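Local coordinates for protein succinate dehydrogenase subunit D (Mycolicibacterium smegmatis MC2 51, PDB 6LUM) that forms part of the membrane anchor of succinate dehydrogenase and binds hemes and menaquinone, probably passing electrons to the quinone pool, at residues F43-A47 with N110-T114; S54-L58 with L103-H107; V84-W88 with V147-A153. All blocks are in the same frame, centred on the assembly; numbering follows the deposited sequence.

Contact 1 (F43-A47 with N110-T114). With HEM (protoporphyrin IX containing Fe), chain R.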
loop_
_atom_site.group_PDB
_atom_site.type_symbol
_atom_site.label_atom_id
_atom_site.label_comp_id
_atom_site.label_asym_id
_atom_site.label_seq_id
_atom_site.Cartn_x
_atom_site.Cartn_y
_atom_site.Cartn_z
ATOM N N PHE B 43 -0.639 -10.648 20.384
ATOM C CA PHE B 43 -0.207 -10.877 21.752
ATOM C C PHE B 43 -1.222 -10.336 22.741
ATOM O O PHE B 43 -1.448 -10.940 23.790
ATOM C CB PHE B 43 1.150 -10.238 22.005
ATOM C CG PHE B 43 1.593 -10.314 23.431
ATOM C CD1 PHE B 43 2.130 -11.473 23.938
ATOM C CD2 PHE B 43 1.471 -9.226 24.267
ATOM C CE1 PHE B 43 2.530 -11.543 25.245
ATOM C CE2 PHE B 43 1.870 -9.297 25.574
ATOM C CZ PHE B 43 2.400 -10.455 26.062
ATOM N N GLU B 44 -1.839 -9.202 22.422
ATOM C CA GLU B 44 -2.812 -8.608 23.325
ATOM C C GLU B 44 -4.078 -9.438 23.397
ATOM O O GLU B 44 -4.686 -9.557 24.463
ATOM C CB GLU B 44 -3.135 -7.195 22.873
ATOM C CG GLU B 44 -1.962 -6.277 22.912
ATOM C CD GLU B 44 -1.502 -6.029 24.318
ATOM O OE1 GLU B 44 -2.337 -6.136 25.237
ATOM O OE2 GLU B 44 -0.304 -5.735 24.509
ATOM N N LYS B 45 -4.489 -10.018 22.276
ATOM C CA LYS B 45 -5.649 -10.892 22.279
ATOM C C LYS B 45 -5.464 -12.032 23.257
ATOM O O LYS B 45 -6.368 -12.356 24.033
ATOM C CB LYS B 45 -5.883 -11.429 20.874
ATOM C CG LYS B 45 -7.160 -12.184 20.709
ATOM C CD LYS B 45 -7.272 -12.721 19.319
ATOM C CE LYS B 45 -7.058 -14.204 19.303
ATOM N NZ LYS B 45 -7.596 -14.816 18.063
ATOM N N TYR B 46 -4.277 -12.624 23.267
ATOM C CA TYR B 46 -4.042 -13.804 24.076
ATOM C C TYR B 46 -3.704 -13.461 25.513
ATOM O O TYR B 46 -4.020 -14.242 26.405
ATOM C CB TYR B 46 -2.954 -14.646 23.438
ATOM C CG TYR B 46 -3.461 -15.356 22.219
ATOM C CD1 TYR B 46 -4.558 -16.182 22.292
ATOM C CD2 TYR B 46 -2.865 -15.179 20.994
ATOM C CE1 TYR B 46 -5.036 -16.815 21.187
ATOM C CE2 TYR B 46 -3.334 -15.807 19.882
ATOM C CZ TYR B 46 -4.420 -16.626 19.984
ATOM O OH TYR B 46 -4.893 -17.265 18.867
ATOM N N ALA B 47 -3.121 -12.296 25.775
ATOM C CA ALA B 47 -2.996 -11.852 27.158
ATOM C C ALA B 47 -4.361 -11.563 27.768
ATOM O O ALA B 47 -4.620 -11.903 28.926
ATOM C CB ALA B 47 -2.097 -10.629 27.220
ATOM N N ASN B 110 0.873 -9.942 34.408
ATOM C CA ASN B 110 0.222 -9.325 33.262
ATOM C C ASN B 110 -0.649 -8.144 33.685
ATOM O O ASN B 110 -0.707 -7.118 32.994
ATOM C CB ASN B 110 -0.585 -10.382 32.534
ATOM C CG ASN B 110 -1.100 -9.907 31.236
ATOM O OD1 ASN B 110 -0.577 -8.975 30.660
ATOM N ND2 ASN B 110 -2.145 -10.540 30.756
ATOM N N GLY B 111 -1.301 -8.248 34.837
ATOM C CA GLY B 111 -2.040 -7.108 35.340
ATOM C C GLY B 111 -1.157 -5.913 35.632
ATOM O O GLY B 111 -1.506 -4.777 35.312
ATOM N N MET B 112 -0.003 -6.145 36.249
ATOM C CA MET B 112 0.899 -5.039 36.535
ATOM C C MET B 112 1.577 -4.526 35.277
ATOM O O MET B 112 1.975 -3.365 35.227
ATOM C CB MET B 112 1.936 -5.446 37.565
ATOM C CG MET B 112 1.347 -5.925 38.856
ATOM S SD MET B 112 0.665 -4.642 39.900
ATOM C CE MET B 112 1.998 -3.474 39.893
ATOM N N ARG B 113 1.711 -5.365 34.256
ATOM C CA ARG B 113 2.093 -4.880 32.938
ATOM C C ARG B 113 1.121 -3.819 32.455
ATOM O O ARG B 113 1.524 -2.739 32.017
ATOM C CB ARG B 113 2.139 -6.050 31.966
ATOM C CG ARG B 113 3.116 -5.922 30.857
ATOM C CD ARG B 113 2.766 -6.874 29.753
ATOM N NE ARG B 113 1.862 -6.256 28.801
ATOM C CZ ARG B 113 0.670 -6.738 28.492
ATOM N NH1 ARG B 113 0.248 -7.850 29.050
ATOM N NH2 ARG B 113 -0.097 -6.110 27.620
ATOM N N THR B 114 -0.174 -4.110 32.536
ATOM C CA THR B 114 -1.180 -3.120 32.157
ATOM C C THR B 114 -1.080 -1.850 33.003
ATOM O O THR B 114 -1.134 -0.725 32.482
ATOM C CB THR B 114 -2.566 -3.731 32.284
ATOM O OG1 THR B 114 -2.778 -4.649 31.210
ATOM C CG2 THR B 114 -3.614 -2.665 32.253
HETATM C CHA HEM R . -6.919 -8.278 36.676
HETATM C CHB HEM R . -9.950 -11.895 37.615
HETATM C CHC HEM R . -6.988 -13.293 41.149
HETATM C CHD HEM R . -3.922 -9.737 40.142
HETATM C C1A HEM R . -7.937 -9.188 36.568
HETATM C C2A HEM R . -8.851 -9.306 35.468
HETATM C C3A HEM R . -9.692 -10.287 35.717
HETATM C C4A HEM R . -9.337 -10.849 36.991
HETATM C CMA HEM R . -10.832 -10.742 34.800
HETATM C CAA HEM R . -8.858 -8.411 34.233
HETATM C CBA HEM R . -9.525 -7.138 34.705
HETATM C CGA HEM R . -9.570 -6.154 33.592
HETATM O O1A HEM R . -10.304 -5.151 33.724
HETATM O O2A HEM R . -8.876 -6.392 32.586
HETATM C C1B HEM R . -9.437 -12.542 38.701
HETATM C C2B HEM R . -10.097 -13.569 39.437
HETATM C C3B HEM R . -9.300 -13.951 40.419
HETATM C C4B HEM R . -8.081 -13.195 40.328
HETATM C CMB HEM R . -11.505 -14.099 39.140
HETATM C CAB HEM R . -9.653 -15.035 41.442
HETATM C CBB HEM R . -9.095 -15.063 42.647
HETATM C C1C HEM R . -5.866 -12.509 41.110
HETATM C C2C HEM R . -4.636 -12.777 41.795
HETATM C C3C HEM R . -3.793 -11.780 41.521
HETATM C C4C HEM R . -4.463 -10.877 40.648
HETATM C CMC HEM R . -4.436 -14.014 42.684
HETATM C CAC HEM R . -2.338 -11.522 41.950
HETATM C CBC HEM R . -1.560 -12.403 42.570
HETATM C C1D HEM R . -4.517 -8.984 39.176
HETATM C C2D HEM R . -4.100 -7.684 38.754
HETATM C C3D HEM R . -4.930 -7.279 37.813
HETATM C C4D HEM R . -5.900 -8.313 37.588
HETATM C CMD HEM R . -2.911 -6.905 39.315
HETATM C CAD HEM R . -4.868 -5.945 37.068
HETATM C CBD HEM R . -6.055 -5.087 37.452
HETATM C CGD HEM R . -6.330 -4.133 36.339
HETATM O O1D HEM R . -5.527 -4.082 35.389
HETATM O O2D HEM R . -7.359 -3.433 36.400
HETATM N NA HEM R . -8.251 -10.163 37.483
HETATM N NB HEM R . -8.202 -12.333 39.264
HETATM N NC HEM R . -5.728 -11.341 40.408
HETATM N ND HEM R . -5.624 -9.348 38.448
HETATM FE FE HEM R . -6.901 -10.849 38.837
#
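E44 and R113 form a salt bridge at the surface, between the first turn or so of helix 43-70 and the later part of helix 91-119. The two short helical segments run at 127° to each other, and their axes stay 12.5 Å apart. Long side chains therefore span the gap, and little surface is buried. R113 does most of the reaching. Its chain leaves toward helix 43-70, nearly extended through chi1 and chi2, and a bend at chi3 (90°) turns its end to E44. R113 NH2 lies 3.1 Å from E44 OE2. The same nitrogen makes a weak, bent hydrogen bond to E44 OE1 at 3.3 Å. One NH2 group thus meets both carboxylate oxygens, but the two planes are 58° apart, so this is not a flat two-pronged pairing.

F43 adds an aromatic edge. Its CE2 lies over the centre of one guanidinium face, 4.1 Å from R113 CZ. The ring meets the guanidinium with its rim and does not stack on it. A47 supplies the small residue at the nearest backbone approach. Its CB sits 3.5 Å from N110 ND2 and 4.1 Å from R113 NH1. The placing of N110 OD1 against R113 is doubtful in the model.

On the heme side of helix 91-119, G111 CA comes 3.5 Å from HEM (chain R) CAD, and a side chain there would collide with the porphyrin. W228 of succinate dehydrogenase subunit B packs on E44, and N130 of helix 123-149 touches R113.

The tie is electrostatic more than apolar. The carboxylate probably offsets much of the arginine charge, while the phenyl edge may limit how the guanidinium can turn.

Contact 2 (S54-L58 with L103-H107). With HEM (protoporphyrin IX containing Fe), chain R.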
loop_
_atom_site.group_PDB
_atom_site.type_symbol
_atom_site.label_atom_id
_atom_site.label_comp_id
_atom_site.label_asym_id
_atom_site.label_seq_id
_atom_site.Cartn_x
_atom_site.Cartn_y
_atom_site.Cartn_z
ATOM N N SER B 54 -7.357 -17.730 33.321
ATOM C CA SER B 54 -6.644 -17.912 34.573
ATOM C C SER B 54 -7.416 -17.333 35.743
ATOM O O SER B 54 -7.273 -17.806 36.866
ATOM C CB SER B 54 -5.262 -17.292 34.485
ATOM O OG SER B 54 -5.353 -15.928 34.181
ATOM N N GLY B 55 -8.261 -16.330 35.517
ATOM C CA GLY B 55 -9.152 -15.916 36.578
ATOM C C GLY B 55 -10.164 -16.987 36.918
ATOM O O GLY B 55 -10.451 -17.240 38.090
ATOM N N ILE B 56 -10.725 -17.631 35.896
ATOM C CA ILE B 56 -11.687 -18.700 36.158
ATOM C C ILE B 56 -11.051 -19.808 36.990
ATOM O O ILE B 56 -11.675 -20.354 37.902
ATOM C CB ILE B 56 -12.257 -19.246 34.841
ATOM C CG1 ILE B 56 -13.307 -18.306 34.279
ATOM C CG2 ILE B 56 -12.891 -20.587 35.062
ATOM C CD1 ILE B 56 -13.785 -18.718 32.925
ATOM N N ALA B 57 -9.803 -20.160 36.688
ATOM C CA ALA B 57 -9.126 -21.201 37.464
ATOM C C ALA B 57 -8.738 -20.710 38.854
ATOM O O ALA B 57 -8.814 -21.457 39.841
ATOM C CB ALA B 57 -7.892 -21.680 36.719
ATOM N N LEU B 58 -8.324 -19.454 38.953
ATOM C CA LEU B 58 -7.857 -18.907 40.208
ATOM C C LEU B 58 -8.970 -18.713 41.205
ATOM O O LEU B 58 -8.690 -18.684 42.395
ATOM C CB LEU B 58 -7.157 -17.582 39.966
ATOM C CG LEU B 58 -5.696 -17.671 39.593
ATOM C CD1 LEU B 58 -5.228 -16.331 39.180
ATOM C CD2 LEU B 58 -4.938 -18.158 40.774
ATOM N N LEU B 103 -0.198 -19.836 37.922
ATOM C CA LEU B 103 -1.323 -19.037 37.458
ATOM C C LEU B 103 -1.352 -17.678 38.133
ATOM O O LEU B 103 -1.552 -16.660 37.472
ATOM C CB LEU B 103 -2.629 -19.779 37.704
ATOM C CG LEU B 103 -2.952 -20.910 36.740
ATOM C CD1 LEU B 103 -4.293 -21.470 37.062
ATOM C CD2 LEU B 103 -2.921 -20.426 35.327
ATOM N N ALA B 104 -1.150 -17.634 39.451
ATOM C CA ALA B 104 -1.242 -16.373 40.165
ATOM C C ALA B 104 -0.134 -15.420 39.761
ATOM O O ALA B 104 -0.380 -14.228 39.589
ATOM C CB ALA B 104 -1.205 -16.617 41.665
ATOM N N MET B 105 1.092 -15.915 39.590
ATOM C CA MET B 105 2.173 -15.012 39.226
ATOM C C MET B 105 2.019 -14.501 37.806
ATOM O O MET B 105 2.260 -13.323 37.554
ATOM C CB MET B 105 3.530 -15.683 39.402
ATOM C CG MET B 105 3.977 -15.869 40.836
ATOM S SD MET B 105 3.607 -14.507 41.946
ATOM C CE MET B 105 4.785 -13.281 41.420
ATOM N N ILE B 106 1.609 -15.347 36.859
ATOM C CA ILE B 106 1.444 -14.842 35.496
ATOM C C ILE B 106 0.267 -13.876 35.411
ATOM O O ILE B 106 0.342 -12.845 34.735
ATOM C CB ILE B 106 1.296 -16.000 34.496
ATOM C CG1 ILE B 106 2.393 -17.030 34.697
ATOM C CG2 ILE B 106 1.409 -15.488 33.096
ATOM C CD1 ILE B 106 3.739 -16.518 34.393
ATOM N N HIS B 107 -0.830 -14.181 36.102
ATOM C CA HIS B 107 -1.968 -13.277 36.191
ATOM C C HIS B 107 -1.569 -11.918 36.748
ATOM O O HIS B 107 -1.822 -10.876 36.135
ATOM C CB HIS B 107 -3.025 -13.924 37.073
ATOM C CG HIS B 107 -4.399 -13.388 36.880
ATOM N ND1 HIS B 107 -5.274 -13.915 35.967
ATOM C CD2 HIS B 107 -5.058 -12.392 37.501
ATOM C CE1 HIS B 107 -6.413 -13.259 36.025
ATOM N NE2 HIS B 107 -6.307 -12.330 36.949
HETATM C CHA HEM R . -6.919 -8.278 36.676
HETATM C CHB HEM R . -9.950 -11.895 37.615
HETATM C CHC HEM R . -6.988 -13.293 41.149
HETATM C CHD HEM R . -3.922 -9.737 40.142
HETATM C C1A HEM R . -7.937 -9.188 36.568
HETATM C C2A HEM R . -8.851 -9.306 35.468
HETATM C C3A HEM R . -9.692 -10.287 35.717
HETATM C C4A HEM R . -9.337 -10.849 36.991
HETATM C CMA HEM R . -10.832 -10.742 34.800
HETATM C CAA HEM R . -8.858 -8.411 34.233
HETATM C CBA HEM R . -9.525 -7.138 34.705
HETATM C CGA HEM R . -9.570 -6.154 33.592
HETATM O O1A HEM R . -10.304 -5.151 33.724
HETATM O O2A HEM R . -8.876 -6.392 32.586
HETATM C C1B HEM R . -9.437 -12.542 38.701
HETATM C C2B HEM R . -10.097 -13.569 39.437
HETATM C C3B HEM R . -9.300 -13.951 40.419
HETATM C C4B HEM R . -8.081 -13.195 40.328
HETATM C CMB HEM R . -11.505 -14.099 39.140
HETATM C CAB HEM R . -9.653 -15.035 41.442
HETATM C CBB HEM R . -9.095 -15.063 42.647
HETATM C C1C HEM R . -5.866 -12.509 41.110
HETATM C C2C HEM R . -4.636 -12.777 41.795
HETATM C C3C HEM R . -3.793 -11.780 41.521
HETATM C C4C HEM R . -4.463 -10.877 40.648
HETATM C CMC HEM R . -4.436 -14.014 42.684
HETATM C CAC HEM R . -2.338 -11.522 41.950
HETATM C CBC HEM R . -1.560 -12.403 42.570
HETATM C C1D HEM R . -4.517 -8.984 39.176
HETATM C C2D HEM R . -4.100 -7.684 38.754
HETATM C C3D HEM R . -4.930 -7.279 37.813
HETATM C C4D HEM R . -5.900 -8.313 37.588
HETATM C CMD HEM R . -2.911 -6.905 39.315
HETATM C CAD HEM R . -4.868 -5.945 37.068
HETATM C CBD HEM R . -6.055 -5.087 37.452
HETATM C CGD HEM R . -6.330 -4.133 36.339
HETATM O O1D HEM R . -5.527 -4.082 35.389
HETATM O O2D HEM R . -7.359 -3.433 36.400
HETATM N NA HEM R . -8.251 -10.163 37.483
HETATM N NB HEM R . -8.202 -12.333 39.264
HETATM N NC HEM R . -5.728 -11.341 40.408
HETATM N ND HEM R . -5.624 -9.348 38.448
HETATM FE FE HEM R . -6.901 -10.849 38.837
#
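L103 and L58 form the apolar centre of an antiparallel transmembrane helix pair, 43-70 with 91-119, that carries a heme ligand. The segments 54-58 and 103-107 run at 140° to each other, their axes 10.1 Å apart at closest approach. L103 splits its two methyls: CD1 rests 3.6 Å from A57 CB, while CD2 lies near S54 CB. L58 slides past L103 in the opposite sense. Its CD2 packs against L103 CB and A104 CB.

The other branch of L58 faces H107. CD1 sits over one face of the imidazole in a CH-pi contact, 4.1 Å from the ring centroid. H107 has CG anti to its backbone N (chi1 -159°), which carries the ring across to helix 43-70 and the heme. NE2 binds the iron of HEM (chain R) at 2.5 Å. G55 lies beside the porphyrin, where a CB would be crowded by the macrocycle. Replacing H107 with an alanine would probably leave the iron without this axial ligand and open a gap beside L58 CD1.

The polar edge is S54. Its OG hydrogen-bonds the carbonyl of F50, one turn back, which probably steadies it as a second-shell partner of the heme ligand. H107 ND1 donates to S54 OG at 2.7 Å, with an N-H...O angle of 159° and the oxygen almost exactly in the ring plane.

Contact 3 (V84-W88 with V147-A153). With HEM (protoporphyrin IX containing Fe), chain S; MQ9 (menaquinone-9), chain V.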
loop_
_atom_site.group_PDB
_atom_site.type_symbol
_atom_site.label_atom_id
_atom_site.label_comp_id
_atom_site.label_asym_id
_atom_site.label_seq_id
_atom_site.Cartn_x
_atom_site.Cartn_y
_atom_site.Cartn_z
ATOM N N VAL B 84 2.884 -28.068 57.083
ATOM C CA VAL B 84 3.277 -27.951 55.678
ATOM C C VAL B 84 3.793 -29.281 55.145
ATOM O O VAL B 84 3.506 -29.668 54.008
ATOM C CB VAL B 84 4.328 -26.843 55.510
ATOM C CG1 VAL B 84 4.733 -26.735 54.079
ATOM C CG2 VAL B 84 3.789 -25.535 55.992
ATOM N N ALA B 85 4.570 -29.996 55.953
ATOM C CA ALA B 85 5.178 -31.240 55.512
ATOM C C ALA B 85 4.153 -32.344 55.358
ATOM O O ALA B 85 4.342 -33.249 54.544
ATOM C CB ALA B 85 6.259 -31.661 56.496
ATOM N N GLU B 86 3.082 -32.312 56.146
ATOM C CA GLU B 86 2.000 -33.265 55.956
ATOM C C GLU B 86 1.160 -32.933 54.738
ATOM O O GLU B 86 0.690 -33.843 54.055
ATOM C CB GLU B 86 1.115 -33.313 57.194
ATOM C CG GLU B 86 1.832 -33.825 58.418
ATOM C CD GLU B 86 0.981 -33.767 59.668
ATOM O OE1 GLU B 86 -0.147 -33.239 59.601
ATOM O OE2 GLU B 86 1.451 -34.236 60.725
ATOM N N ARG B 87 0.950 -31.649 54.449
ATOM C CA ARG B 87 0.160 -31.301 53.274
ATOM C C ARG B 87 0.912 -31.590 51.990
ATOM O O ARG B 87 0.323 -32.072 51.021
ATOM C CB ARG B 87 -0.257 -29.838 53.317
ATOM C CG ARG B 87 -1.494 -29.617 54.123
ATOM C CD ARG B 87 -1.952 -28.198 54.054
ATOM N NE ARG B 87 -2.630 -27.849 52.818
ATOM C CZ ARG B 87 -2.111 -27.066 51.884
ATOM N NH1 ARG B 87 -0.894 -26.563 52.031
ATOM N NH2 ARG B 87 -2.807 -26.782 50.801
ATOM N N TRP B 88 2.203 -31.306 51.950
ATOM C CA TRP B 88 2.966 -31.501 50.728
ATOM C C TRP B 88 3.423 -32.930 50.531
ATOM O O TRP B 88 4.216 -33.184 49.630
ATOM C CB TRP B 88 4.169 -30.573 50.704
ATOM C CG TRP B 88 3.828 -29.266 50.141
ATOM C CD1 TRP B 88 2.645 -28.909 49.605
ATOM C CD2 TRP B 88 4.672 -28.123 50.053
ATOM N NE1 TRP B 88 2.687 -27.615 49.184
ATOM C CE2 TRP B 88 3.930 -27.109 49.447
ATOM C CE3 TRP B 88 5.985 -27.857 50.431
ATOM C CZ2 TRP B 88 4.453 -25.853 49.208
ATOM C CZ3 TRP B 88 6.498 -26.617 50.190
ATOM C CH2 TRP B 88 5.739 -25.630 49.586
ATOM N N VAL B 147 11.296 -24.530 45.675
ATOM C CA VAL B 147 10.839 -25.003 46.980
ATOM C C VAL B 147 9.837 -26.137 46.832
ATOM O O VAL B 147 9.875 -27.114 47.582
ATOM C CB VAL B 147 10.258 -23.836 47.789
ATOM C CG1 VAL B 147 9.746 -24.323 49.103
ATOM C CG2 VAL B 147 11.313 -22.813 47.999
ATOM N N LEU B 148 8.923 -26.032 45.875
ATOM C CA LEU B 148 7.959 -27.109 45.685
ATOM C C LEU B 148 8.623 -28.378 45.181
ATOM O O LEU B 148 8.364 -29.465 45.698
ATOM C CB LEU B 148 6.860 -26.673 44.728
ATOM C CG LEU B 148 5.722 -25.873 45.310
ATOM C CD1 LEU B 148 5.032 -25.179 44.208
ATOM C CD2 LEU B 148 4.800 -26.875 45.903
ATOM N N VAL B 149 9.471 -28.270 44.165
ATOM C CA VAL B 149 10.008 -29.468 43.540
ATOM C C VAL B 149 10.956 -30.195 44.479
ATOM O O VAL B 149 10.899 -31.420 44.607
ATOM C CB VAL B 149 10.693 -29.114 42.213
ATOM C CG1 VAL B 149 11.404 -30.310 41.665
ATOM C CG2 VAL B 149 9.681 -28.626 41.224
ATOM N N THR B 150 11.831 -29.467 45.166
ATOM C CA THR B 150 12.929 -30.082 45.905
ATOM C C THR B 150 12.698 -30.110 47.403
ATOM O O THR B 150 13.646 -29.928 48.158
ATOM C CB THR B 150 14.220 -29.346 45.620
ATOM O OG1 THR B 150 14.108 -28.033 46.149
ATOM C CG2 THR B 150 14.433 -29.232 44.165
ATOM N N PHE B 151 11.483 -30.327 47.876
ATOM C CA PHE B 151 11.192 -30.278 49.299
ATOM C C PHE B 151 11.297 -31.670 49.896
ATOM O O PHE B 151 10.856 -32.649 49.291
ATOM C CB PHE B 151 9.801 -29.693 49.534
ATOM C CG PHE B 151 9.266 -29.905 50.920
ATOM C CD1 PHE B 151 9.618 -29.062 51.950
ATOM C CD2 PHE B 151 8.375 -30.923 51.185
ATOM C CE1 PHE B 151 9.115 -29.247 53.207
ATOM C CE2 PHE B 151 7.882 -31.108 52.442
ATOM C CZ PHE B 151 8.252 -30.268 53.451
ATOM N N ASP B 152 11.894 -31.757 51.081
ATOM C CA ASP B 152 11.997 -33.011 51.811
ATOM C C ASP B 152 11.678 -32.763 53.274
ATOM O O ASP B 152 12.278 -31.887 53.901
ATOM C CB ASP B 152 13.390 -33.616 51.681
ATOM C CG ASP B 152 14.475 -32.606 51.930
ATOM O OD1 ASP B 152 14.144 -31.407 51.984
ATOM O OD2 ASP B 152 15.652 -33.002 52.074
ATOM N N ALA B 153 10.739 -33.536 53.817
ATOM C CA ALA B 153 10.324 -33.340 55.196
ATOM C C ALA B 153 11.456 -33.577 56.178
ATOM O O ALA B 153 11.424 -33.034 57.285
ATOM C CB ALA B 153 9.155 -34.259 55.525
HETATM C CHA HEM S . 2.007 -21.046 50.141
HETATM C CHB HEM S . -0.405 -19.539 54.025
HETATM C CHC HEM S . -2.789 -16.491 51.236
HETATM C CHD HEM S . -0.675 -18.345 47.304
HETATM C C1A HEM S . 1.414 -20.870 51.353
HETATM C C2A HEM S . 1.495 -21.934 52.319
HETATM C C3A HEM S . 0.843 -21.516 53.386
HETATM C C4A HEM S . 0.339 -20.200 53.097
HETATM C CMA HEM S . 0.598 -22.220 54.729
HETATM C CAA HEM S . 2.258 -23.247 52.005
HETATM C CBA HEM S . 1.823 -24.506 52.743
HETATM C CGA HEM S . 0.974 -25.382 51.877
HETATM O O1A HEM S . 0.318 -26.302 52.411
HETATM O O2A HEM S . 0.942 -25.156 50.654
HETATM C C1B HEM S . -1.243 -18.561 53.623
HETATM C C2B HEM S . -2.021 -17.741 54.487
HETATM C C3B HEM S . -2.694 -16.891 53.715
HETATM C C4B HEM S . -2.326 -17.152 52.343
HETATM C CMB HEM S . -2.022 -17.922 56.014
HETATM C CAB HEM S . -3.671 -15.777 54.126
HETATM C CBB HEM S . -3.695 -15.252 55.350
HETATM C C1C HEM S . -2.410 -16.734 49.940
HETATM C C2C HEM S . -2.880 -16.012 48.789
HETATM C C3C HEM S . -2.295 -16.534 47.708
HETATM C C4C HEM S . -1.432 -17.581 48.147
HETATM C CMC HEM S . -3.892 -14.857 48.885
HETATM C CAC HEM S . -2.400 -16.175 46.216
HETATM C CBC HEM S . -3.027 -15.097 45.754
HETATM C C1D HEM S . 0.260 -19.244 47.710
HETATM C C2D HEM S . 1.159 -19.988 46.886
HETATM C C3D HEM S . 1.915 -20.747 47.655
HETATM C C4D HEM S . 1.503 -20.505 49.006
HETATM C CMD HEM S . 1.226 -19.894 45.371
HETATM C CAD HEM S . 3.018 -21.706 47.186
HETATM C CBD HEM S . 4.336 -21.260 47.794
HETATM C CGD HEM S . 5.470 -21.904 47.072
HETATM O O1D HEM S . 6.626 -21.749 47.514
HETATM O O2D HEM S . 5.204 -22.576 46.058
HETATM N NA HEM S . 0.731 -19.742 51.829
HETATM N NB HEM S . -1.433 -18.186 52.320
HETATM N NC HEM S . -1.527 -17.694 49.510
HETATM N ND HEM S . 0.486 -19.591 49.007
HETATM FE FE HEM S . -0.401 -18.764 50.666
HETATM C C5 MQ9 V . 14.053 -25.258 39.688
HETATM C C5M MQ9 V . 12.733 -24.687 39.149
HETATM C C4 MQ9 V . 14.133 -26.607 40.099
HETATM O O4 MQ9 V . 12.971 -27.462 40.015
HETATM C C3 MQ9 V . 15.348 -27.125 40.592
HETATM C C2 MQ9 V . 16.436 -26.326 40.668
HETATM C C1 MQ9 V . 16.348 -24.974 40.258
HETATM O O1 MQ9 V . 17.523 -24.164 40.360
HETATM C C6 MQ9 V . 15.159 -24.454 39.769
HETATM C C3A MQ9 V . 15.446 -28.529 41.020
HETATM C C3B MQ9 V . 16.689 -29.023 41.512
HETATM C C3C MQ9 V . 17.797 -28.204 41.586
HETATM C C3D MQ9 V . 17.695 -26.829 41.163
HETATM C C7 MQ9 V . 15.049 -22.985 39.325
HETATM C C8 MQ9 V . 16.169 -22.468 38.317
HETATM C C9 MQ9 V . 15.572 -21.894 36.993
HETATM C C10 MQ9 V . 15.375 -22.977 36.017
HETATM C C11 MQ9 V . 16.540 -20.843 36.410
HETATM C C12 MQ9 V . 16.550 -20.876 34.862
HETATM C C13 MQ9 V . 15.706 -19.688 34.232
HETATM C C14 MQ9 V . 16.632 -18.590 33.688
HETATM C C15 MQ9 V . 16.162 -18.177 32.293
HETATM C C16 MQ9 V . 16.574 -17.414 34.621
HETATM C C17 MQ9 V . 17.676 -17.483 35.705
#
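W88 and F151 meet edge to face where short helix 81-87 packs against the end of helix 123-149 and the tail that follows it. W88 supplies the edge and F151 the face. The planes stand at 77°, with 5.3 Å between the centroids of the six-membered tryptophan ring and the phenyl ring. W88 CE3 is the atom that points in, 3.9 Å from F151 CG. F151 comes just after the helix ends. A chi1 of 166° turns its phenyl back toward helix 81-87.

The phenyl edge then touches A85. F151 CZ lies 3.8 Å from A85 CA, and the A85 methyl also meets A153 CB. On its far face, away from W88, F151 carries the backbone N of A153.

The indole has other apolar neighbours. V84 CG1 covers one face, toward the rim. L148 CD2 lies 3.5 Å from W88 CZ2, with its side chain at about a right angle to that of W88. V147 CG1 meets the indole edge at CZ3. Together V84, V147 and the F151 face probably restrict how the ring can move.

Its polar atom is satisfied elsewhere: W88 NE1 hydrogen-bonds D97 of helix 91-119. V84, R87, W88 and L148, with D97, line the site of HEM (chain S). The R87 guanidinium points to a heme propionate, though the modelled separation is too short to interpret. R55 of succinate dehydrogenase subunit C forms a salt bridge with D152 in the tail.

The end of helix 123-149 and the residue after it also border a quinone. V149 CB lies 3.6 Å from MQ9 O4, and T150 CG2 is 3.4 Å from MQ9 C3A.

Overall arrangement
Contacts 1 and 2 join the same two helices, 43-70 and 91-119, with centres 12 Å apart. Contact 2 is nested within the chain loop that contact 1 closes, and both touch HEM (chain R). Their chemistry follows depth. Contact 2 is buried and combines leucine packing with an iron ligand, whereas contact 1 lies at the surface and depends on a charge pair. Contact 3 is partly buried and stands apart, its centre about 22 Å from that of contact 2. It brings in helices 81-87 and 123-149, relies on aromatic and apolar packing, and borders the second heme and a menaquinone.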